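Local coordinates for protein adenylyltransferase thiF (Escherichia coli, PDB 1ZUD) that activates the sulfur carrier ThiS in thiamin biosynthesis, using ATP to adenylate the carboxyl group of its C-terminal glycine, at residues Q157-T162 with R171-D176; D124-M129 with Q133-A138; R4-Y9 with I18-Q23. All blocks are in the same frame, centred on the assembly; numbering follows the deposited sequence. Where two conformers were deposited one is given.

Contact 1: Q157-T162 with R171-D176; sequences QLMVLT and RCLWPD. With ZN (zinc ion), chain H.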
loop_
_atom_site.group_PDB
_atom_site.type_symbol
_atom_site.label_atom_id
_atom_site.label_comp_id
_atom_site.label_asym_id
_atom_site.label_seq_id
_atom_site.Cartn_x
_atom_site.Cartn_y
_atom_site.Cartn_z
ATOM N N GLN C 157 -9.471 -1.974 -4.319
ATOM C CA GLN C 157 -9.623 -3.307 -4.903
ATOM C C GLN C 157 -8.481 -3.508 -5.870
ATOM O O GLN C 157 -8.141 -2.599 -6.601
ATOM C CB GLN C 157 -10.974 -3.425 -5.663
ATOM C CG GLN C 157 -12.171 -3.108 -4.735
ATOM C CD GLN C 157 -13.575 -3.263 -5.399
ATOM O OE1 GLN C 157 -13.696 -3.199 -6.614
ATOM N NE2 GLN C 157 -14.616 -3.422 -4.576
ATOM N N LEU C 158 -7.896 -4.708 -5.897
ATOM C CA LEU C 158 -6.799 -4.983 -6.814
ATOM C C LEU C 158 -6.857 -6.481 -7.294
ATOM O O LEU C 158 -7.194 -7.358 -6.507
ATOM C CB LEU C 158 -5.482 -4.747 -6.066
ATOM C CG LEU C 158 -4.202 -5.315 -6.661
ATOM C CD1 LEU C 158 -3.857 -4.514 -7.887
ATOM C CD2 LEU C 158 -3.061 -5.225 -5.615
ATOM N N MET C 159 -6.532 -6.739 -8.562
ATOM C CA MET C 159 -6.468 -8.117 -9.079
ATOM C C MET C 159 -5.424 -8.174 -10.159
ATOM O O MET C 159 -5.310 -7.224 -10.974
ATOM C CB MET C 159 -7.754 -8.560 -9.797
ATOM C CG MET C 159 -9.025 -8.118 -9.275
ATOM S SD MET C 159 -10.226 -8.753 -10.491
ATOM C CE MET C 159 -10.877 -7.246 -11.016
ATOM N N VAL C 160 -4.707 -9.298 -10.218
ATOM C CA VAL C 160 -3.719 -9.560 -11.289
ATOM C C VAL C 160 -4.334 -10.669 -12.187
ATOM O O VAL C 160 -4.582 -11.804 -11.710
ATOM C CB VAL C 160 -2.388 -10.068 -10.746
ATOM C CG1 VAL C 160 -1.450 -10.305 -11.938
ATOM C CG2 VAL C 160 -1.758 -9.013 -9.752
ATOM N N LEU C 161 -4.618 -10.351 -13.447
ATOM C CA LEU C 161 -5.261 -11.336 -14.341
ATOM C C LEU C 161 -4.285 -11.668 -15.441
ATOM O O LEU C 161 -3.793 -10.785 -16.189
ATOM C CB LEU C 161 -6.534 -10.760 -14.940
ATOM C CG LEU C 161 -7.482 -10.076 -14.004
ATOM C CD1 LEU C 161 -8.451 -9.196 -14.812
ATOM C CD2 LEU C 161 -8.193 -11.111 -13.211
ATOM N N THR C 162 -3.934 -12.942 -15.522
ATOM C CA THR C 162 -2.950 -13.341 -16.541
ATOM C C THR C 162 -3.445 -14.509 -17.392
ATOM O O THR C 162 -4.276 -15.276 -16.936
ATOM C CB THR C 162 -1.621 -13.825 -15.889
ATOM O OG1 THR C 162 -1.888 -14.986 -15.079
ATOM C CG2 THR C 162 -1.040 -12.732 -14.967
ATOM N N ARG C 171 -14.421 -9.239 -16.546
ATOM C CA ARG C 171 -15.828 -9.431 -16.892
ATOM C C ARG C 171 -16.432 -10.673 -16.210
ATOM O O ARG C 171 -17.646 -10.731 -16.053
ATOM C CB ARG C 171 -15.987 -9.503 -18.429
ATOM C CG ARG C 171 -17.366 -9.954 -18.946
ATOM C CD ARG C 171 -18.417 -8.888 -18.866
ATOM N NE ARG C 171 -19.725 -9.381 -19.321
ATOM C CZ ARG C 171 -20.444 -10.324 -18.705
ATOM N NH1 ARG C 171 -20.020 -10.934 -17.584
ATOM N NH2 ARG C 171 -21.628 -10.649 -19.194
ATOM N N CYS C 172 -15.635 -11.635 -15.769
ATOM C CA CYS C 172 -16.229 -12.791 -15.038
ATOM C C CYS C 172 -16.730 -12.338 -13.670
ATOM O O CYS C 172 -17.711 -12.856 -13.127
ATOM C CB CYS C 172 -15.225 -13.931 -14.784
ATOM S SG CYS C 172 -14.635 -14.814 -16.269
ATOM N N LEU C 173 -16.032 -11.365 -13.095
ATOM C CA LEU C 173 -16.378 -10.846 -11.774
ATOM C C LEU C 173 -17.451 -9.760 -11.813
ATOM O O LEU C 173 -18.333 -9.715 -10.961
ATOM C CB LEU C 173 -15.092 -10.270 -11.125
ATOM C CG LEU C 173 -15.223 -9.556 -9.781
ATOM C CD1 LEU C 173 -15.805 -10.551 -8.760
ATOM C CD2 LEU C 173 -13.804 -9.058 -9.305
ATOM N N TRP C 174 -17.295 -8.827 -12.760
ATOM C CA TRP C 174 -18.184 -7.697 -12.941
ATOM C C TRP C 174 -18.865 -7.754 -14.309
ATOM O O TRP C 174 -18.261 -7.420 -15.363
ATOM C CB TRP C 174 -17.388 -6.362 -12.859
ATOM C CG TRP C 174 -16.638 -6.194 -11.543
ATOM C CD1 TRP C 174 -15.286 -6.045 -11.394
ATOM C CD2 TRP C 174 -17.195 -6.183 -10.214
ATOM N NE1 TRP C 174 -14.971 -5.944 -10.057
ATOM C CE2 TRP C 174 -16.115 -6.022 -9.311
ATOM C CE3 TRP C 174 -18.503 -6.282 -9.698
ATOM C CZ2 TRP C 174 -16.291 -5.965 -7.922
ATOM C CZ3 TRP C 174 -18.688 -6.219 -8.312
ATOM C CH2 TRP C 174 -17.586 -6.063 -7.441
ATOM N N PRO C 175 -20.132 -8.173 -14.321
ATOM C CA PRO C 175 -20.813 -8.226 -15.621
ATOM C C PRO C 175 -21.256 -6.806 -16.000
ATOM O O PRO C 175 -21.490 -6.515 -17.156
ATOM C CB PRO C 175 -22.028 -9.145 -15.362
ATOM C CG PRO C 175 -21.629 -9.991 -14.143
ATOM C CD PRO C 175 -20.813 -8.994 -13.294
ATOM N N ASP C 176 -21.322 -5.909 -15.019
ATOM C CA ASP C 176 -21.807 -4.529 -15.247
ATOM C C ASP C 176 -20.957 -3.655 -16.152
ATOM O O ASP C 176 -19.716 -3.689 -16.092
ATOM C CB ASP C 176 -21.948 -3.784 -13.906
ATOM C CG ASP C 176 -22.386 -4.694 -12.772
ATOM O OD1 ASP C 176 -23.591 -4.722 -12.442
ATOM O OD2 ASP C 176 -21.510 -5.396 -12.221
HETATM ZN ZN ZN H . -14.199 -13.741 -18.256
HETATM O O HOH W 1 -12.653 -4.378 -8.844
#

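Contact 2: D124-M129 with Q133-A138; sequences DCTDNM and QEINAA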
loop_
_atom_site.group_PDB
_atom_site.type_symbol
_atom_site.label_atom_id
_atom_site.label_comp_id
_atom_site.label_asym_id
_atom_site.label_seq_id
_atom_site.Cartn_x
_atom_site.Cartn_y
_atom_site.Cartn_z
ATOM N N ASP C 124 -4.333 -1.082 -15.573
ATOM C CA ASP C 124 -5.607 -0.363 -15.708
ATOM C C ASP C 124 -5.743 0.569 -14.474
ATOM O O ASP C 124 -6.006 0.126 -13.376
ATOM C CB ASP C 124 -6.795 -1.322 -15.754
ATOM C CG ASP C 124 -8.150 -0.621 -15.539
ATOM O OD1 ASP C 124 -8.266 0.625 -15.686
ATOM O OD2 ASP C 124 -9.124 -1.340 -15.209
ATOM N N CYS C 125 -5.559 1.859 -14.710
ATOM C CA CYS C 125 -5.627 2.854 -13.653
ATOM C C CYS C 125 -6.691 3.876 -14.034
ATOM O O CYS C 125 -6.534 5.074 -13.768
ATOM C CB CYS C 125 -4.289 3.546 -13.540
ATOM S SG CYS C 125 -2.929 2.453 -13.207
ATOM N N THR C 126 -7.769 3.411 -14.666
ATOM C CA THR C 126 -8.819 4.324 -15.134
ATOM C C THR C 126 -9.922 4.526 -14.093
ATOM O O THR C 126 -9.811 4.048 -12.968
ATOM C CB THR C 126 -9.435 3.878 -16.529
ATOM O OG1 THR C 126 -10.059 2.580 -16.416
ATOM C CG2 THR C 126 -8.334 3.826 -17.587
ATOM N N ASP C 127 -10.988 5.220 -14.451
ATOM C CA ASP C 127 -11.972 5.541 -13.427
ATOM C C ASP C 127 -13.419 5.279 -13.817
ATOM O O ASP C 127 -14.314 5.927 -13.264
ATOM C CB ASP C 127 -11.874 7.027 -13.103
ATOM C CG ASP C 127 -12.192 7.873 -14.330
ATOM O OD1 ASP C 127 -12.032 9.107 -14.285
ATOM O OD2 ASP C 127 -12.618 7.282 -15.360
ATOM N N ASN C 128 -13.673 4.409 -14.783
ATOM C CA ASN C 128 -15.083 4.111 -15.065
ATOM C C ASN C 128 -15.185 2.691 -15.644
ATOM O O ASN C 128 -14.244 2.219 -16.289
ATOM C CB ASN C 128 -15.682 5.153 -16.013
ATOM C CG ASN C 128 -15.022 5.140 -17.350
ATOM O OD1 ASN C 128 -15.470 4.445 -18.278
ATOM N ND2 ASN C 128 -13.929 5.887 -17.467
ATOM N N MET C 129 -16.317 2.044 -15.397
ATOM C CA MET C 129 -16.576 0.676 -15.813
ATOM C C MET C 129 -16.426 0.429 -17.299
ATOM O O MET C 129 -15.800 -0.529 -17.694
ATOM C CB MET C 129 -18.008 0.256 -15.449
ATOM C CG MET C 129 -18.387 0.453 -14.015
ATOM S SD MET C 129 -18.295 -1.137 -13.256
ATOM C CE MET C 129 -16.641 -1.056 -12.861
ATOM N N GLN C 133 -13.983 -2.241 -18.852
ATOM C CA GLN C 133 -14.395 -3.446 -19.600
ATOM C C GLN C 133 -13.695 -3.517 -20.966
ATOM O O GLN C 133 -13.276 -4.610 -21.405
ATOM C CB GLN C 133 -15.922 -3.469 -19.804
ATOM C CG GLN C 133 -16.681 -3.558 -18.509
ATOM C CD GLN C 133 -16.663 -4.966 -17.924
ATOM O OE1 GLN C 133 -15.982 -5.855 -18.440
ATOM N NE2 GLN C 133 -17.405 -5.165 -16.828
ATOM N N GLU C 134 -13.505 -2.353 -21.620
ATOM C CA GLU C 134 -12.867 -2.343 -22.936
ATOM C C GLU C 134 -11.408 -2.814 -22.840
ATOM O O GLU C 134 -10.924 -3.530 -23.697
ATOM C CB GLU C 134 -12.938 -0.929 -23.619
ATOM C CG GLU C 134 -13.087 -1.059 -25.166
ATOM C CD GLU C 134 -12.679 0.176 -26.016
ATOM O OE1 GLU C 134 -12.846 1.327 -25.564
ATOM O OE2 GLU C 134 -12.216 -0.017 -27.166
ATOM N N ILE C 135 -10.691 -2.378 -21.800
ATOM C CA ILE C 135 -9.311 -2.766 -21.607
ATOM C C ILE C 135 -9.180 -4.279 -21.339
ATOM O O ILE C 135 -8.282 -4.937 -21.872
ATOM C CB ILE C 135 -8.684 -1.968 -20.403
ATOM C CG1 ILE C 135 -8.544 -0.477 -20.790
ATOM C CG2 ILE C 135 -7.304 -2.517 -20.041
ATOM C CD1 ILE C 135 -8.348 0.470 -19.490
ATOM N N ASN C 136 -10.067 -4.794 -20.489
ATOM C CA ASN C 136 -10.077 -6.190 -20.157
ATOM C C ASN C 136 -10.323 -7.024 -21.431
ATOM O O ASN C 136 -9.655 -8.048 -21.652
ATOM C CB ASN C 136 -11.179 -6.482 -19.146
ATOM C CG ASN C 136 -11.376 -7.993 -18.907
ATOM O OD1 ASN C 136 -10.552 -8.635 -18.281
ATOM N ND2 ASN C 136 -12.476 -8.553 -19.433
ATOM N N ALA C 137 -11.269 -6.592 -22.251
ATOM C CA ALA C 137 -11.599 -7.329 -23.498
ATOM C C ALA C 137 -10.376 -7.352 -24.420
ATOM O O ALA C 137 -10.066 -8.366 -25.034
ATOM C CB ALA C 137 -12.787 -6.660 -24.217
ATOM N N ALA C 138 -9.665 -6.228 -24.515
ATOM C CA ALA C 138 -8.473 -6.174 -25.359
ATOM C C ALA C 138 -7.354 -7.046 -24.802
ATOM O O ALA C 138 -6.680 -7.736 -25.566
ATOM C CB ALA C 138 -7.944 -4.703 -25.502
#

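Contact 3: R4-Y9 with I18-Q23; sequences RDFMRY and IALDGQ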
loop_
_atom_site.group_PDB
_atom_site.type_symbol
_atom_site.label_atom_id
_atom_site.label_comp_id
_atom_site.label_asym_id
_atom_site.label_seq_id
_atom_site.Cartn_x
_atom_site.Cartn_y
_atom_site.Cartn_z
ATOM N N ARG C 4 26.125 3.066 -15.526
ATOM C CA ARG C 4 25.229 4.020 -14.892
ATOM C C ARG C 4 23.999 3.254 -14.445
ATOM O O ARG C 4 23.516 3.475 -13.331
ATOM C CB ARG C 4 24.851 5.153 -15.856
ATOM C CG ARG C 4 24.236 6.366 -15.155
ATOM C CD ARG C 4 24.085 7.600 -16.052
ATOM N NE ARG C 4 23.344 7.327 -17.286
ATOM C CZ ARG C 4 23.890 6.847 -18.402
ATOM N NH1 ARG C 4 25.193 6.588 -18.452
ATOM N NH2 ARG C 4 23.135 6.614 -19.464
ATOM N N ASP C 5 23.504 2.343 -15.296
ATOM C CA ASP C 5 22.342 1.529 -14.919
ATOM C C ASP C 5 22.672 0.656 -13.706
ATOM O O ASP C 5 21.853 0.495 -12.774
ATOM C CB ASP C 5 21.912 0.623 -16.079
ATOM C CG ASP C 5 21.380 1.417 -17.281
ATOM O OD1 ASP C 5 20.875 2.549 -17.084
ATOM O OD2 ASP C 5 21.467 0.900 -18.417
ATOM N N PHE C 6 23.875 0.090 -13.686
ATOM C CA PHE C 6 24.233 -0.764 -12.559
ATOM C C PHE C 6 24.104 -0.033 -11.199
ATOM O O PHE C 6 23.538 -0.549 -10.229
ATOM C CB PHE C 6 25.655 -1.319 -12.766
ATOM C CG PHE C 6 25.976 -2.412 -11.836
ATOM C CD1 PHE C 6 26.735 -2.179 -10.706
ATOM C CD2 PHE C 6 25.383 -3.657 -12.004
ATOM C CE1 PHE C 6 26.891 -3.188 -9.734
ATOM C CE2 PHE C 6 25.525 -4.664 -11.048
ATOM C CZ PHE C 6 26.274 -4.436 -9.915
ATOM N N MET C 7 24.580 1.210 -11.147
ATOM C CA MET C 7 24.506 2.016 -9.940
ATOM C C MET C 7 23.078 2.430 -9.600
ATOM O O MET C 7 22.607 2.347 -8.443
ATOM C CB MET C 7 25.340 3.304 -10.123
ATOM C CG MET C 7 26.848 3.079 -9.973
ATOM S SD MET C 7 27.319 2.537 -8.297
ATOM C CE MET C 7 25.890 3.175 -7.165
ATOM N N ARG C 8 22.377 2.857 -10.623
ATOM C CA ARG C 8 21.008 3.331 -10.449
ATOM C C ARG C 8 20.108 2.230 -9.902
ATOM O O ARG C 8 19.310 2.460 -8.978
ATOM C CB ARG C 8 20.472 3.833 -11.803
ATOM C CG ARG C 8 18.969 4.176 -11.799
ATOM C CD ARG C 8 18.474 4.524 -13.218
ATOM N NE ARG C 8 18.905 5.861 -13.622
ATOM C CZ ARG C 8 18.323 6.987 -13.207
ATOM N NH1 ARG C 8 17.293 6.935 -12.380
ATOM N NH2 ARG C 8 18.761 8.168 -13.631
ATOM N N TYR C 9 20.233 1.022 -10.457
ATOM C CA TYR C 9 19.377 -0.102 -10.007
ATOM C C TYR C 9 19.998 -1.003 -8.955
ATOM O O TYR C 9 19.465 -2.079 -8.624
ATOM C CB TYR C 9 19.003 -0.956 -11.215
ATOM C CG TYR C 9 18.429 -0.097 -12.308
ATOM C CD1 TYR C 9 19.017 -0.054 -13.583
ATOM C CD2 TYR C 9 17.271 0.650 -12.073
ATOM C CE1 TYR C 9 18.449 0.714 -14.615
ATOM C CE2 TYR C 9 16.708 1.409 -13.086
ATOM C CZ TYR C 9 17.292 1.444 -14.340
ATOM O OH TYR C 9 16.742 2.250 -15.306
ATOM N N ILE C 18 15.913 -10.678 -8.096
ATOM C CA ILE C 18 15.920 -9.833 -9.279
ATOM C C ILE C 18 17.323 -9.955 -9.910
ATOM O O ILE C 18 17.503 -10.424 -11.047
ATOM C CB ILE C 18 15.656 -8.349 -8.902
ATOM C CG1 ILE C 18 14.478 -8.258 -7.922
ATOM C CG2 ILE C 18 15.367 -7.541 -10.144
ATOM C CD1 ILE C 18 13.210 -8.848 -8.451
ATOM N N ALA C 19 18.320 -9.453 -9.193
ATOM C CA ALA C 19 19.694 -9.593 -9.648
ATOM C C ALA C 19 19.952 -8.986 -11.035
ATOM O O ALA C 19 19.131 -8.221 -11.544
ATOM C CB ALA C 19 20.055 -11.105 -9.620
ATOM N N LEU C 20 21.076 -9.345 -11.661
ATOM C CA LEU C 20 21.405 -8.784 -12.972
ATOM C C LEU C 20 20.440 -9.289 -14.050
ATOM O O LEU C 20 20.008 -8.519 -14.899
ATOM C CB LEU C 20 22.846 -9.122 -13.348
ATOM C CG LEU C 20 23.879 -8.308 -12.568
ATOM C CD1 LEU C 20 25.275 -8.806 -12.970
ATOM C CD2 LEU C 20 23.712 -6.797 -12.827
ATOM N N ASP C 21 20.075 -10.559 -13.999
ATOM C CA ASP C 21 19.137 -11.102 -14.999
ATOM C C ASP C 21 17.754 -10.447 -14.966
ATOM O O ASP C 21 17.163 -10.151 -16.023
ATOM C CB ASP C 21 18.885 -12.606 -14.776
ATOM C CG ASP C 21 19.935 -13.484 -15.415
ATOM O OD1 ASP C 21 20.517 -13.069 -16.451
ATOM O OD2 ASP C 21 20.160 -14.607 -14.876
ATOM N N GLY C 22 17.216 -10.295 -13.749
ATOM C CA GLY C 22 15.890 -9.719 -13.592
ATOM C C GLY C 22 15.883 -8.253 -14.009
ATOM O O GLY C 22 14.925 -7.737 -14.583
ATOM N N GLN C 23 16.958 -7.557 -13.707
ATOM C CA GLN C 23 17.003 -6.137 -14.078
ATOM C C GLN C 23 16.996 -6.012 -15.607
ATOM O O GLN C 23 16.365 -5.112 -16.181
ATOM C CB GLN C 23 18.287 -5.482 -13.551
ATOM C CG GLN C 23 18.278 -3.969 -13.801
ATOM C CD GLN C 23 17.087 -3.320 -13.126
ATOM O OE1 GLN C 23 16.889 -3.495 -11.929
ATOM N NE2 GLN C 23 16.282 -2.577 -13.883
#

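Contact 1: Q157-T162 with R171-D176
From strand 155-161 the side chain of Met159 reaches across to Leu173 and Trp174, where the short helix 170-173 gives out. Its CB heads toward that helix, and with CG anti to the carbonyl carbon (chi1 -37°) and the next bond extended, the sulfur is carried well clear of the strand. Met159 SD touches Leu173 CD2 at 3.8 Å. A bend at chi3 (-118°) swings the methyl to one side, putting Met159 CE against the same carbon, 3.8 Å from Leu173 CD2. Met159 CE ends beside the indole, 4.4 Å from Trp174 NE1 and oblique to the ring. One leucine methyl is thus held by the last two atoms of the thioether, while Leu173 CG lies over one face of the indole, offset toward its rim.

Two residues earlier on the strand, Gln157 makes the polar half of the contact. Its amide runs nearly parallel to the indole, the planes 6° apart, with Gln157 OE1 4.0 Å from Trp174 CZ2. A water bridges the pair: it accepts from Trp174 NE1 (3.0 Å) and donates to Gln157 OE1 (2.7 Å). The same OE1 also accepts from the backbone N of Ile63 of the ThiS chain, and NE2 donates to the carbonyl of Gln61 there. Val62 of ThiS packs on both Gln157 and Trp174, so these two form part of the surface on which ThiS sits in the complex.

On the helix, Cys172 SG binds the zinc ion at 2.3 Å, together with Cys169, Cys240 and Cys243, a four-cysteine site. Strand 155-161 is paired between strands 146-152 and 218-223; Met159 touches Thr148 of one and Leu219 of the other, and Leu173 reaches Leu219 too, laying the zinc-bound helix against the sheet.

Contact 2: D124-M129 with Q133-A138
Ile135 points its CD1 methyl at the turn formed by Asp124 and Thr126, the apolar part of the contact. Thr126 CG2 meets Ile135 CD1 tip to tip at 3.9 Å, and Asp124 OD1 lies 3.8 Å from the same methyl.

On the polar side, CG of Asp124 is turned away from its backbone N (chi1 166°), which aims the carboxylate along the chain at Thr126. Asp124 OD1 accepts twice: from Thr126 OG1 (2.8 Å) on its syn side, 18° out of the carboxylate plane, and on its anti side from Thr126 N (3.0 Å), 29° out, which closes an Asx turn. Asp124 OD2 forms a salt bridge with Arg132 and a hydrogen bond with Thr148 OG1, so both oxygens are gripped. Replacing this aspartate with alanine is likely to leave Thr126 OG1 and N without their shared acceptor and the Arg132 charge without its mate. Farther along, Asn128 N-caps the helix, and its ND2 donates to Asp127 OD2 (2.8 Å) with the acceptor close to the amide plane. Asp127, Asn128 and Met129 belong to the ATP site.

Backbone bonding joins the segments directly: Gln133 N donates to Met129 O at 2.8 Å, an i to i+4 bond near the start of helix 129-141. Gln133 CG presses on that oxygen too, while Gln133 NE2 bonds to the carbonyls of Trp174 and Asp176.

This is a strand-turn-helix unit of the Rossmann-like domain: strand 121-124 lies between 30-34 and 146-152, and helix 129-141 packs Ile135 onto Ile34 and Leu146, with helix 170-173 beside Met129 and Gln133.

Contact 3: R4-Y9 with I18-Q23
Gln23 lays its amide flat on one face of the Tyr9 ring, an amide-pi stack with the planes 4° apart. Gln23 NE2 sits over the centre of the Tyr9 ring, 3.6 Å above its plane, while Gln23 OE1 falls near the ring's root, 3.4 Å from Tyr9 CB. With CG opposite the backbone N and a bend at chi2 (59°), the amide is turned onto the ring. Near it, Leu20 CD2 comes up to the edge of Phe6, in the ring plane and unusually close at 3.3 Å from Phe6 CE2; the two side chains cross at about a right angle.

The next shell fixes both stacked groups. Gln23 NE2 donates to the carbonyl of Ala50, and OE1 has a weak hydrogen bond from Gln12. Tyr9 OH bonds to Asn95.

Helices 3-8 and 19-27 are thus joined side chain to side chain, with helix 10-13 between them in sequence giving Ile13 to Phe6, Leu20 and Gln23 alike. Beyond helix 3-8 lies the second subunit, whose Leu65 packs on Met7.

Contacts 1 and 2 are buried neighbours, about 10 Å apart between centres, and Gln133 of contact 2 joins them. Both rest on strand 146-152 and both meet ThiS. Contact 1 links a sheet strand to a zinc-bound helix through thioether packing and a water, whereas contact 2 shapes an ATP-binding loop through a buried carboxylate and helix capping. Contact 3 stands apart, about 32 to 33 Å from the other two between centres and on the opposite side of the chain's centre. Partly exposed, it pairs N-terminal helices near the dimer partner by stacking and apolar touch, without a hydrogen bond across.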